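Local coordinates for protein YCAC GENE product (Escherichia coli, PDB 1YAC) that is probably a hydrolase of unknown specificity, an octamer whose chains carry an isochorismatase-type domain, at residues Gln107-Gly112 and Phe134-Ala139. Residues are numbered along the deposited sequence; the frame is centred on the assembly and turned at random.
Sequences QLIIAG and FVVTDA
Ile109 and Phe134 sit abreast on neighbouring parallel strands, the two ends of a beta-alpha-beta crossover through helix 115-128 in the central sheet of the three-layer alpha-beta-alpha sandwich. Phe134 N donates to Leu108 O (2.8 Å), Phe134 O accepts from Ile110 N, and Val136 N donates to Ile110 O.

Alternation puts Gln107, Ile109 and Ala111 on one face of the sheet with Phe134 and Val136. The Phe134 ring, its CG beside the backbone N (chi1 -61°), is directed back toward the start of strand 107-112. There CE1 meets CB and CG of Gln107, each at 3.8 Å, while Leu108 O lies at the ring edge, in plane. The amide of Gln107 is inclined 61° to the ring; its extended methylenes give the ring an apolar flank, and its buried polar end is satisfied by Asp9 N and Arg7 O.

Further along, CG2, the gamma methyl of Ile109, presses on CG2 of Val136 at 3.4 Å, closer than two methyls normally sit. Beta-branched residues suit such an extended, buried surface. Next comes Ala111, whose single methyl fits close to Val136 CB (4.0 Å) and against Leu43 of helix 33-49.

From Val136 to Ala139 the chain makes a type I turn, closed by Ala139 N bonding to Val136 O. This brings Ala139 back beside Ala111, and two small side chains permit so near a return: Ala111 CB lies 4.0 Å from Ala139 CB and 3.6 Å from Ala139 O, the carbonyl oxygen that accepts a hydrogen bond from His20 NE2.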
ATOM      1  N   GLN A 107     -34.748 -10.541   9.261  1.00  9.72           N
ATOM      2  CA  GLN A 107     -33.358 -10.201   8.975  1.00  8.86           C
ATOM      3  C   GLN A 107     -33.057 -10.353   7.498  1.00  8.21           C
ATOM      4  O   GLN A 107     -33.444 -11.346   6.883  1.00  8.27           O
ATOM      5  CB  GLN A 107     -32.435 -11.107   9.783  1.00  8.88           C
ATOM      6  CG  GLN A 107     -32.711 -11.075  11.283  1.00  9.20           C
ATOM      7  CD  GLN A 107     -31.870 -12.072  12.040  1.00 10.33           C
ATOM      8  OE1 GLN A 107     -31.413 -13.081  11.487  1.00 10.32           O
ATOM      9  NE2 GLN A 107     -31.667 -11.810  13.316  1.00 10.77           N
ATOM     10  N   LEU A 108     -32.341  -9.386   6.941  1.00  7.70           N
ATOM     11  CA  LEU A 108     -31.980  -9.426   5.530  1.00  8.10           C
ATOM     12  C   LEU A 108     -30.472  -9.358   5.409  1.00  8.62           C
ATOM     13  O   LEU A 108     -29.845  -8.435   5.939  1.00  9.44           O
ATOM     14  CB  LEU A 108     -32.578  -8.240   4.773  1.00  8.72           C
ATOM     15  CG  LEU A 108     -34.087  -8.040   4.883  1.00  8.12           C
ATOM     16  CD1 LEU A 108     -34.523  -6.839   4.017  1.00  8.82           C
ATOM     17  CD2 LEU A 108     -34.790  -9.322   4.443  1.00  8.49           C
ATOM     18  N   ILE A 109     -29.905 -10.345   4.727  1.00  8.62           N
ATOM     19  CA  ILE A 109     -28.463 -10.423   4.480  1.00  7.88           C
ATOM     20  C   ILE A 109     -28.339  -9.915   3.049  1.00  8.80           C
ATOM     21  O   ILE A 109     -28.838 -10.554   2.110  1.00  8.67           O
ATOM     22  CB  ILE A 109     -27.981 -11.881   4.587  1.00  7.26           C
ATOM     23  CG1 ILE A 109     -28.201 -12.393   6.010  1.00  6.55           C
ATOM     24  CG2 ILE A 109     -26.513 -11.990   4.177  1.00  7.74           C
ATOM     25  CD1 ILE A 109     -28.076 -13.891   6.147  1.00  6.35           C
ATOM     26  N   ILE A 110     -27.682  -8.773   2.870  1.00  8.10           N
ATOM     27  CA  ILE A 110     -27.588  -8.173   1.546  1.00  7.74           C
ATOM     28  C   ILE A 110     -26.170  -8.035   1.002  1.00  7.97           C
ATOM     29  O   ILE A 110     -25.252  -7.662   1.732  1.00  7.01           O
ATOM     30  CB  ILE A 110     -28.223  -6.764   1.564  1.00  9.21           C
ATOM     31  CG1 ILE A 110     -29.586  -6.802   2.258  1.00 12.85           C
ATOM     32  CG2 ILE A 110     -28.394  -6.243   0.136  1.00  9.18           C
ATOM     33  CD1 ILE A 110     -30.277  -5.426   2.367  1.00 14.10           C
ATOM     34  N   ALA A 111     -26.016  -8.305  -0.296  1.00  7.06           N
ATOM     35  CA  ALA A 111     -24.725  -8.177  -0.976  1.00  6.26           C
ATOM     36  C   ALA A 111     -25.029  -7.862  -2.432  1.00  7.30           C
ATOM     37  O   ALA A 111     -26.109  -8.197  -2.922  1.00  7.72           O
ATOM     38  CB  ALA A 111     -23.925  -9.462  -0.864  1.00  5.50           C
ATOM     39  N   GLY A 112     -24.083  -7.247  -3.138  1.00  8.02           N
ATOM     40  CA  GLY A 112     -24.326  -6.896  -4.528  1.00  8.65           C
ATOM     41  C   GLY A 112     -23.333  -5.892  -5.082  1.00  9.65           C
ATOM     42  O   GLY A 112     -22.300  -5.635  -4.463  1.00  8.59           O
ATOM     43  N   PHE A 134     -28.113  -6.805   7.499  1.00  7.46           N
ATOM     44  CA  PHE A 134     -26.744  -7.280   7.648  1.00  6.93           C
ATOM     45  C   PHE A 134     -26.118  -7.206   6.244  1.00  8.03           C
ATOM     46  O   PHE A 134     -26.566  -7.887   5.318  1.00  8.30           O
ATOM     47  CB  PHE A 134     -26.757  -8.735   8.141  1.00  5.80           C
ATOM     48  CG  PHE A 134     -27.418  -8.922   9.485  1.00  6.43           C
ATOM     49  CD1 PHE A 134     -28.804  -8.910   9.604  1.00  6.92           C
ATOM     50  CD2 PHE A 134     -26.651  -9.141  10.622  1.00  7.50           C
ATOM     51  CE1 PHE A 134     -29.424  -9.120  10.846  1.00  7.74           C
ATOM     52  CE2 PHE A 134     -27.246  -9.353  11.863  1.00  8.57           C
ATOM     53  CZ  PHE A 134     -28.641  -9.342  11.976  1.00  9.15           C
ATOM     54  N   VAL A 135     -25.113  -6.354   6.085  1.00  7.07           N
ATOM     55  CA  VAL A 135     -24.443  -6.175   4.798  1.00  6.90           C
ATOM     56  C   VAL A 135     -23.201  -7.057   4.715  1.00  7.47           C
ATOM     57  O   VAL A 135     -22.390  -7.066   5.646  1.00  8.86           O
ATOM     58  CB  VAL A 135     -24.027  -4.692   4.617  1.00  7.68           C
ATOM     59  CG1 VAL A 135     -23.205  -4.502   3.350  1.00  6.88           C
ATOM     60  CG2 VAL A 135     -25.277  -3.814   4.595  1.00  8.13           C
ATOM     61  N   VAL A 136     -23.073  -7.843   3.646  1.00  6.45           N
ATOM     62  CA  VAL A 136     -21.894  -8.694   3.479  1.00  5.74           C
ATOM     63  C   VAL A 136     -20.902  -7.844   2.679  1.00  5.97           C
ATOM     64  O   VAL A 136     -20.912  -7.833   1.445  1.00  6.67           O
ATOM     65  CB  VAL A 136     -22.226 -10.005   2.744  1.00  6.62           C
ATOM     66  CG1 VAL A 136     -21.098 -10.986   2.922  1.00  5.20           C
ATOM     67  CG2 VAL A 136     -23.510 -10.610   3.287  1.00  5.41           C
ATOM     68  N   THR A 137     -20.016  -7.169   3.401  1.00  5.76           N
ATOM     69  CA  THR A 137     -19.064  -6.241   2.799  1.00  6.89           C
ATOM     70  C   THR A 137     -17.999  -6.858   1.908  1.00  8.41           C
ATOM     71  O   THR A 137     -17.402  -6.156   1.086  1.00  7.47           O
ATOM     72  CB  THR A 137     -18.385  -5.369   3.872  1.00  6.31           C
ATOM     73  OG1 THR A 137     -17.645  -6.204   4.764  1.00  6.78           O
ATOM     74  CG2 THR A 137     -19.426  -4.590   4.667  1.00  5.77           C
ATOM     75  N   ASP A 138     -17.697  -8.138   2.125  1.00  7.78           N
ATOM     76  CA  ASP A 138     -16.703  -8.791   1.284  1.00  8.14           C
ATOM     77  C   ASP A 138     -17.295  -9.526   0.073  1.00  8.41           C
ATOM     78  O   ASP A 138     -16.552 -10.102  -0.724  1.00  9.41           O
ATOM     79  CB  ASP A 138     -15.712  -9.639   2.099  1.00  6.43           C
ATOM     80  CG  ASP A 138     -16.349 -10.835   2.774  1.00  7.96           C
ATOM     81  OD1 ASP A 138     -17.596 -10.934   2.831  1.00  7.24           O
ATOM     82  OD2 ASP A 138     -15.577 -11.687   3.269  1.00  6.56           O
ATOM     83  N   ALA A 139     -18.622  -9.475  -0.072  1.00  7.82           N
ATOM     84  CA  ALA A 139     -19.310 -10.062  -1.224  1.00  7.41           C
ATOM     85  C   ALA A 139     -20.035  -8.941  -2.005  1.00  7.57           C
ATOM     86  O   ALA A 139     -20.911  -9.206  -2.835  1.00  7.40           O
ATOM     87  CB  ALA A 139     -20.295 -11.147  -0.792  1.00  6.23           C
TER